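Benzyl alcohol dehydrogenase (Acinetobacter calcoaceticus, PDB 1F8F) probably oxidises benzyl alcohol to benzaldehyde with NAD as cofactor, as a zinc-binding member of the medium-chain alcohol dehydrogenase family. Local coordinates at residues 342-351 with 362-370; 114-125 with 135-143. All blocks are in the same frame, centred on the assembly; numbering follows the deposited sequence.

Contact 1. Residues 342-351 with 362-370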
# COMPACT_ATOMS: atom_id res chain seq x y z
N LEU A 342 -4.58 30.28 -13.55
CA LEU A 342 -4.45 30.97 -12.27
C LEU A 342 -3.49 32.16 -12.37
O LEU A 342 -3.18 32.87 -11.38
CB LEU A 342 -3.90 29.94 -11.27
CG LEU A 342 -4.55 28.56 -11.27
CD1 LEU A 342 -3.91 27.58 -10.28
CD2 LEU A 342 -6.04 28.63 -10.92
N VAL A 343 -2.87 32.35 -13.53
CA VAL A 343 -1.76 33.29 -13.65
C VAL A 343 -1.95 34.69 -14.16
O VAL A 343 -2.62 34.79 -15.20
CB VAL A 343 -0.69 32.54 -14.52
CG1 VAL A 343 0.41 33.37 -15.08
CG2 VAL A 343 -0.08 31.47 -13.57
N LYS A 344 -1.24 35.67 -13.55
CA LYS A 344 -1.19 37.02 -14.11
C LYS A 344 0.24 37.59 -14.03
O LYS A 344 0.90 37.53 -12.99
CB LYS A 344 -2.18 37.96 -13.42
CG LYS A 344 -2.18 39.40 -13.90
CD LYS A 344 -2.96 40.34 -12.97
CE LYS A 344 -3.33 41.70 -13.52
NZ LYS A 344 -2.13 42.56 -13.78
N PHE A 345 0.78 38.10 -15.13
CA PHE A 345 2.14 38.62 -15.23
C PHE A 345 2.33 40.07 -14.81
O PHE A 345 1.49 40.91 -15.10
CB PHE A 345 2.62 38.46 -16.67
CG PHE A 345 2.85 37.07 -17.18
CD1 PHE A 345 3.93 36.32 -16.78
CD2 PHE A 345 1.99 36.52 -18.13
CE1 PHE A 345 4.16 35.03 -17.26
CE2 PHE A 345 2.20 35.24 -18.63
CZ PHE A 345 3.29 34.48 -18.18
N TYR A 346 3.37 40.44 -14.08
CA TYR A 346 3.69 41.79 -13.67
C TYR A 346 5.11 42.15 -14.10
O TYR A 346 5.87 41.17 -14.15
CB TYR A 346 3.64 41.81 -12.13
CG TYR A 346 2.27 41.64 -11.50
CD1 TYR A 346 1.66 40.39 -11.39
CD2 TYR A 346 1.59 42.75 -11.03
CE1 TYR A 346 0.41 40.25 -10.82
CE2 TYR A 346 0.33 42.61 -10.46
CZ TYR A 346 -0.25 41.36 -10.35
OH TYR A 346 -1.52 41.25 -9.79
N ALA A 347 5.51 43.40 -14.27
CA ALA A 347 6.91 43.73 -14.53
C ALA A 347 7.76 43.66 -13.26
O ALA A 347 7.24 43.89 -12.14
CB ALA A 347 6.97 45.17 -15.06
N PHE A 348 9.09 43.47 -13.35
CA PHE A 348 9.97 43.43 -12.19
C PHE A 348 9.83 44.63 -11.27
O PHE A 348 9.71 44.49 -10.06
CB PHE A 348 11.43 43.31 -12.64
CG PHE A 348 12.38 42.72 -11.63
CD1 PHE A 348 11.93 42.12 -10.47
CD2 PHE A 348 13.74 42.71 -11.88
CE1 PHE A 348 12.81 41.56 -9.55
CE2 PHE A 348 14.64 42.17 -10.98
CZ PHE A 348 14.18 41.60 -9.80
N ASP A 349 9.65 45.83 -11.85
CA ASP A 349 9.45 47.03 -11.05
C ASP A 349 8.03 47.10 -10.52
O ASP A 349 7.71 48.12 -9.89
CB ASP A 349 9.87 48.30 -11.81
CG ASP A 349 9.05 48.61 -13.03
OD1 ASP A 349 7.90 48.14 -13.23
OD2 ASP A 349 9.52 49.37 -13.92
N GLU A 350 7.16 46.10 -10.68
CA GLU A 350 5.84 46.13 -10.07
C GLU A 350 5.70 45.03 -9.00
O GLU A 350 4.63 44.73 -8.48
CB GLU A 350 4.72 45.98 -11.09
CG GLU A 350 4.79 46.90 -12.31
CD GLU A 350 3.88 46.50 -13.45
OE1 GLU A 350 3.70 45.30 -13.78
OE2 GLU A 350 3.29 47.43 -14.06
N ILE A 351 6.81 44.46 -8.56
CA ILE A 351 6.85 43.36 -7.60
C ILE A 351 6.13 43.69 -6.31
O ILE A 351 5.34 42.82 -5.90
CB ILE A 351 8.28 42.84 -7.45
CG1 ILE A 351 8.26 41.50 -6.68
CG2 ILE A 351 9.13 43.88 -6.71
CD1 ILE A 351 9.63 40.97 -6.30
N ILE A 362 -7.42 39.25 -5.70
CA ILE A 362 -7.76 39.37 -7.12
C ILE A 362 -6.77 38.57 -7.96
O ILE A 362 -7.11 38.15 -9.06
CB ILE A 362 -7.87 40.77 -7.75
CG1 ILE A 362 -6.64 41.63 -7.43
CG2 ILE A 362 -9.15 41.50 -7.37
CD1 ILE A 362 -5.63 41.57 -8.56
N THR A 363 -5.56 38.37 -7.46
CA THR A 363 -4.58 37.61 -8.23
C THR A 363 -4.27 36.30 -7.50
O THR A 363 -3.70 36.36 -6.39
CB THR A 363 -3.28 38.40 -8.43
OG1 THR A 363 -3.55 39.52 -9.30
CG2 THR A 363 -2.16 37.59 -9.05
N LEU A 364 -4.53 35.21 -8.21
CA LEU A 364 -4.32 33.87 -7.71
C LEU A 364 -2.83 33.52 -7.65
O LEU A 364 -2.33 33.12 -6.61
CB LEU A 364 -5.01 32.78 -8.51
CG LEU A 364 -6.49 32.46 -8.33
CD1 LEU A 364 -6.72 31.71 -7.02
CD2 LEU A 364 -7.35 33.72 -8.36
N LYS A 365 -2.16 33.64 -8.77
CA LYS A 365 -0.73 33.37 -8.89
C LYS A 365 0.03 34.40 -9.72
O LYS A 365 0.19 34.23 -10.93
CB LYS A 365 -0.52 31.93 -9.48
CG LYS A 365 0.90 31.58 -9.85
CD LYS A 365 1.85 31.66 -8.64
CE LYS A 365 1.51 30.65 -7.56
NZ LYS A 365 2.40 30.79 -6.34
N PRO A 366 0.68 35.35 -9.09
CA PRO A 366 1.55 36.32 -9.80
C PRO A 366 2.83 35.69 -10.29
O PRO A 366 3.36 34.72 -9.71
CB PRO A 366 1.82 37.39 -8.77
CG PRO A 366 1.08 37.05 -7.50
CD PRO A 366 0.67 35.59 -7.62
N ILE A 367 3.42 36.16 -11.38
CA ILE A 367 4.67 35.78 -12.01
C ILE A 367 5.47 37.02 -12.40
O ILE A 367 4.96 37.94 -13.05
CB ILE A 367 4.59 34.86 -13.22
CG1 ILE A 367 3.81 33.57 -12.92
CG2 ILE A 367 6.03 34.47 -13.63
CD1 ILE A 367 3.82 32.49 -14.00
N ILE A 368 6.56 37.27 -11.67
CA ILE A 368 7.42 38.43 -11.89
C ILE A 368 8.28 38.14 -13.12
O ILE A 368 9.16 37.26 -13.10
CB ILE A 368 8.27 38.76 -10.63
CG1 ILE A 368 7.42 38.91 -9.40
CG2 ILE A 368 9.01 40.10 -10.82
CD1 ILE A 368 7.19 37.86 -8.36
N LYS A 369 8.03 38.83 -14.22
CA LYS A 369 8.86 38.75 -15.43
C LYS A 369 10.16 39.53 -15.20
O LYS A 369 10.06 40.68 -14.79
CB LYS A 369 8.26 39.29 -16.70
CG LYS A 369 7.25 38.41 -17.40
CD LYS A 369 6.85 39.13 -18.73
CE LYS A 369 5.52 38.57 -19.20
NZ LYS A 369 5.41 38.55 -20.69
N ILE A 370 11.28 38.87 -15.36
CA ILE A 370 12.61 39.36 -15.04
C ILE A 370 13.53 39.58 -16.24
O ILE A 370 13.98 40.70 -16.40
CB ILE A 370 13.22 38.40 -14.02
CG1 ILE A 370 12.44 38.55 -12.70
CG2 ILE A 370 14.70 38.68 -13.81
CD1 ILE A 370 12.74 37.54 -11.62
O HOH W 1 -4.81 35.22 -10.74
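Strands 343-347 and 365-369 are the two parallel strands of a right-handed beta-alpha-beta unit, with helix 351-360 as the connection. Their short axes approach to 4.8 Å. Backbone bonds alternate between the strands. Lys365 N donates to Leu342 O, Ile367 N to Lys344 O, and Lys369 N to Tyr346 O. Tyr346 N returns a nearly straight bond to Ile367 O, while Lys344 N reaches Lys365 O only weakly.

On the helix side, the Tyr346 ring lies beside Pro366, with CE1 3.8 Å from Pro366 CB. Tyr346 CG stands anti to its carbonyl carbon (chi1 -68°), and the ring runs back along the sheet toward Thr363. There Thr363 OG1 meets the ring edge in its plane and donates to Tyr346 OH at 2.7 Å. The same OH is bonded to Asp357 of the helix, so two partners fix this buried hydroxyl. Farther along, Ile351 CG1 packs on Ile368 CG1 at 3.8 Å.

The other face carries Val343, Phe345, Ile367 and Lys369. Val343 CG1 touches Ile367 CD1 at 3.7 Å. The Lys369 chain folds over one face of Phe345; its NZ sits 4.7 Å from the ring centroid in a cation-pi contact. On this face too, Lys365 turns its NZ away to a salt bridge with Glu66 and a bond to Met43 O, near the zinc and NAD.

Strand 365-369 also pairs antiparallel with strand 33-42. The unit thus joins the C-terminal end of the chain to the GroES-like catalytic domain, as in medium-chain alcohol dehydrogenases.

Contact 2. Residues 114-125 with 135-143. With SO4 (sulfate ion), chain D.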
# COMPACT_ATOMS: atom_id res chain seq x y z
N ARG A 114 18.33 24.07 4.43
CA ARG A 114 18.65 24.29 3.04
C ARG A 114 17.79 25.37 2.38
O ARG A 114 18.28 25.93 1.40
CB ARG A 114 18.55 22.99 2.21
CG ARG A 114 19.82 22.18 2.37
CD ARG A 114 19.75 20.72 1.97
NE ARG A 114 20.95 19.99 2.42
CZ ARG A 114 22.12 20.10 1.82
NH1 ARG A 114 22.16 20.88 0.74
NH2 ARG A 114 23.25 19.49 2.14
N ASN A 115 16.62 25.63 2.92
CA ASN A 115 15.68 26.59 2.38
C ASN A 115 15.46 27.82 3.24
O ASN A 115 15.19 28.90 2.74
CB ASN A 115 14.30 25.88 2.26
CG ASN A 115 14.44 24.70 1.28
OD1 ASN A 115 14.05 24.75 0.10
ND2 ASN A 115 15.00 23.56 1.67
N PHE A 116 15.54 27.62 4.55
CA PHE A 116 15.24 28.67 5.51
C PHE A 116 16.39 29.26 6.30
O PHE A 116 16.12 30.27 6.97
CB PHE A 116 14.20 28.09 6.49
CG PHE A 116 12.81 27.97 5.94
CD1 PHE A 116 12.17 29.14 5.55
CD2 PHE A 116 12.11 26.78 5.83
CE1 PHE A 116 10.89 29.14 5.05
CE2 PHE A 116 10.82 26.75 5.31
CZ PHE A 116 10.21 27.94 4.93
N SER A 117 17.61 28.74 6.25
CA SER A 117 18.71 29.24 7.04
C SER A 117 19.16 30.65 6.68
O SER A 117 19.35 31.50 7.54
CB SER A 117 19.92 28.30 6.92
OG SER A 117 20.42 28.27 5.59
N GLY A 118 19.28 30.88 5.39
CA GLY A 118 19.68 32.15 4.82
C GLY A 118 21.08 32.02 4.24
O GLY A 118 21.57 32.97 3.64
N ALA A 119 21.66 30.82 4.32
CA ALA A 119 22.99 30.61 3.79
C ALA A 119 23.26 29.19 3.32
O ALA A 119 22.35 28.44 3.01
CB ALA A 119 23.96 30.95 4.93
N ASP A 120 24.56 28.87 3.18
CA ASP A 120 24.92 27.53 2.72
C ASP A 120 25.28 26.65 3.91
O ASP A 120 24.87 26.94 5.03
CB ASP A 120 25.95 27.48 1.63
CG ASP A 120 27.34 28.01 1.92
OD1 ASP A 120 27.71 28.35 3.06
OD2 ASP A 120 28.10 28.08 0.92
N SER A 121 25.96 25.55 3.63
CA SER A 121 26.37 24.58 4.63
C SER A 121 27.33 25.18 5.66
O SER A 121 27.28 24.76 6.81
CB SER A 121 27.07 23.36 4.00
OG SER A 121 26.11 22.48 3.43
N GLU A 122 28.17 26.12 5.23
CA GLU A 122 29.12 26.75 6.13
C GLU A 122 28.76 28.14 6.64
O GLU A 122 29.22 28.51 7.72
CB GLU A 122 30.48 26.80 5.41
CG GLU A 122 31.03 25.41 5.16
CD GLU A 122 30.79 24.94 3.75
OE1 GLU A 122 31.05 25.72 2.81
OE2 GLU A 122 30.33 23.80 3.55
N GLY A 123 27.97 28.91 5.89
CA GLY A 123 27.60 30.26 6.29
C GLY A 123 28.02 31.24 5.20
O GLY A 123 27.82 32.45 5.25
N ASN A 124 28.64 30.64 4.19
CA ASN A 124 29.09 31.34 3.00
C ASN A 124 27.85 31.75 2.21
O ASN A 124 26.82 31.05 2.28
CB ASN A 124 29.97 30.40 2.18
CG ASN A 124 31.32 30.17 2.83
OD1 ASN A 124 31.55 30.53 3.99
ND2 ASN A 124 32.27 29.61 2.08
N HIS A 125 27.92 32.90 1.56
CA HIS A 125 26.78 33.34 0.76
C HIS A 125 27.26 33.31 -0.67
O HIS A 125 28.47 33.47 -0.80
CB HIS A 125 26.27 34.67 1.22
CG HIS A 125 25.62 34.66 2.56
ND1 HIS A 125 26.26 35.14 3.68
CD2 HIS A 125 24.41 34.26 3.00
CE1 HIS A 125 25.47 35.03 4.74
NE2 HIS A 125 24.33 34.49 4.35
N VAL A 135 24.26 40.30 3.18
CA VAL A 135 23.13 39.85 2.35
C VAL A 135 22.96 38.34 2.24
O VAL A 135 23.68 37.58 1.61
CB VAL A 135 23.09 40.54 0.97
CG1 VAL A 135 24.06 40.01 -0.08
CG2 VAL A 135 21.65 40.49 0.44
N ASN A 136 21.94 37.85 2.93
CA ASN A 136 21.50 36.47 3.00
C ASN A 136 20.87 35.97 1.71
O ASN A 136 20.09 36.67 1.07
CB ASN A 136 20.51 36.34 4.17
CG ASN A 136 21.29 36.54 5.46
OD1 ASN A 136 22.48 36.15 5.49
ND2 ASN A 136 20.68 37.12 6.48
N ASP A 137 21.23 34.75 1.31
CA ASP A 137 20.77 34.13 0.09
C ASP A 137 20.46 32.64 0.24
O ASP A 137 20.04 32.17 1.30
CB ASP A 137 21.84 34.36 -0.98
CG ASP A 137 23.10 33.54 -0.75
OD1 ASP A 137 23.32 33.17 0.41
OD2 ASP A 137 23.83 33.28 -1.74
N HIS A 138 20.55 31.86 -0.84
CA HIS A 138 20.24 30.43 -0.76
C HIS A 138 18.84 30.12 -0.29
O HIS A 138 18.65 29.09 0.36
CB HIS A 138 21.20 29.76 0.28
CG HIS A 138 22.50 29.44 -0.36
ND1 HIS A 138 23.56 30.32 -0.36
CD2 HIS A 138 22.94 28.35 -1.04
CE1 HIS A 138 24.58 29.80 -1.03
NE2 HIS A 138 24.25 28.59 -1.42
N PHE A 139 17.87 30.98 -0.57
CA PHE A 139 16.50 30.86 -0.07
C PHE A 139 15.73 29.86 -0.91
O PHE A 139 15.56 29.98 -2.12
CB PHE A 139 15.83 32.24 -0.07
CG PHE A 139 14.40 32.20 0.39
CD1 PHE A 139 14.09 31.79 1.66
CD2 PHE A 139 13.36 32.61 -0.46
CE1 PHE A 139 12.81 31.79 2.12
CE2 PHE A 139 12.06 32.57 -0.00
CZ PHE A 139 11.78 32.16 1.28
N PHE A 140 15.33 28.77 -0.27
CA PHE A 140 14.75 27.60 -0.90
C PHE A 140 15.80 27.12 -1.92
O PHE A 140 15.46 26.74 -3.03
CB PHE A 140 13.39 27.84 -1.52
CG PHE A 140 12.20 27.79 -0.58
CD1 PHE A 140 11.94 28.66 0.44
CD2 PHE A 140 11.32 26.72 -0.83
CE1 PHE A 140 10.82 28.48 1.22
CE2 PHE A 140 10.18 26.54 -0.06
CZ PHE A 140 9.93 27.43 0.98
N ALA A 141 17.09 27.29 -1.63
CA ALA A 141 18.21 26.97 -2.49
C ALA A 141 18.19 27.60 -3.88
O ALA A 141 18.69 27.03 -4.87
CB ALA A 141 18.35 25.42 -2.63
N GLN A 142 17.65 28.84 -3.97
CA GLN A 142 17.63 29.52 -5.25
C GLN A 142 17.69 31.04 -5.11
O GLN A 142 18.40 31.68 -5.90
CB GLN A 142 16.41 29.10 -6.08
CG GLN A 142 15.03 29.41 -5.48
CD GLN A 142 14.05 28.74 -6.42
OE1 GLN A 142 13.49 29.21 -7.40
NE2 GLN A 142 13.82 27.46 -6.04
N SER A 143 16.91 31.60 -4.21
CA SER A 143 16.89 33.09 -4.07
C SER A 143 16.55 33.65 -5.46
O SER A 143 17.38 34.31 -6.03
CB SER A 143 18.28 33.53 -3.59
OG SER A 143 18.30 33.76 -2.19
S SO4 D . 26.75 20.06 0.73
O1 SO4 D . 28.11 20.66 0.55
O2 SO4 D . 26.65 19.50 2.12
O3 SO4 D . 26.48 19.02 -0.31
O4 SO4 D . 25.75 21.17 0.59
O HOH W 2 18.61 28.59 3.38
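With chi1 near -62° in Asn115 and -83° in Phe140, each side chain has its CG anti to its carbonyl carbon, and the two cross at about a right angle. Asn115 CB lies over one face of the Phe140 ring, 4.2 Å from its centroid. Phe140 N donates to Asn115 O at 3.0 Å. Asn115 ND2 donates to Gly92 O. Phe116 adds a T-shaped stack: the edge of Phe140 points at its face, with the planes 71° apart.

Apart from Arg114, which ends helix 111-114, the two segments belong to a long loop of the GroES-like domain that runs to strand 148-152. Phe140 also stacks on His65, a ligand, with Cys44 and Cys173, of a zinc. The Phe140 side chain lies about 5 Å from that zinc and beside a bound ethanol, consistent with a place at the substrate pocket.

Asp137 N donates to Gly118 O. His138 ND1 gives its hydrogen to Asp137 OD1 at 3.0 Å, in the ring plane but from above the carboxylate plane. Asp137 OD2 takes Ala126 N. Asp120 CB covers a face of the His138 ring, 3.9 Å from the centroid. Asp120 OD1 accepts from Glu122 N, an Asx turn, and from Gly123 N, which extends it to an Asx motif. His125 NE2 lies 2.7 Å from Asn136 OD1, while Asn136 ND2 donates to Pro58 O. Val135 O sits over one face of the His125 ring. A sulfate, probably from the crystallisation liquor, is bonded to Ser121 OG and weakly to Arg114 NH2, which forms a salt bridge with Glu110.

Overall arrangement
Contact 2 closes before contact 1 opens along the chain. Their centres are 24 Å apart and their nearest atoms about 8 Å apart, so they do not touch. Contact 2 is in the loop leading to strand 148-152. Contact 1 lies at the C-terminal end of the chain. Strand 33-42 links the two regions, because it pairs with both 148-152 and 365-369 in the mixed sheet. Each contact also sends one residue close to a zinc: Lys365 from contact 1 and Phe140 from contact 2. Distant parts of the sequence thus converge around the metal and NAD sites.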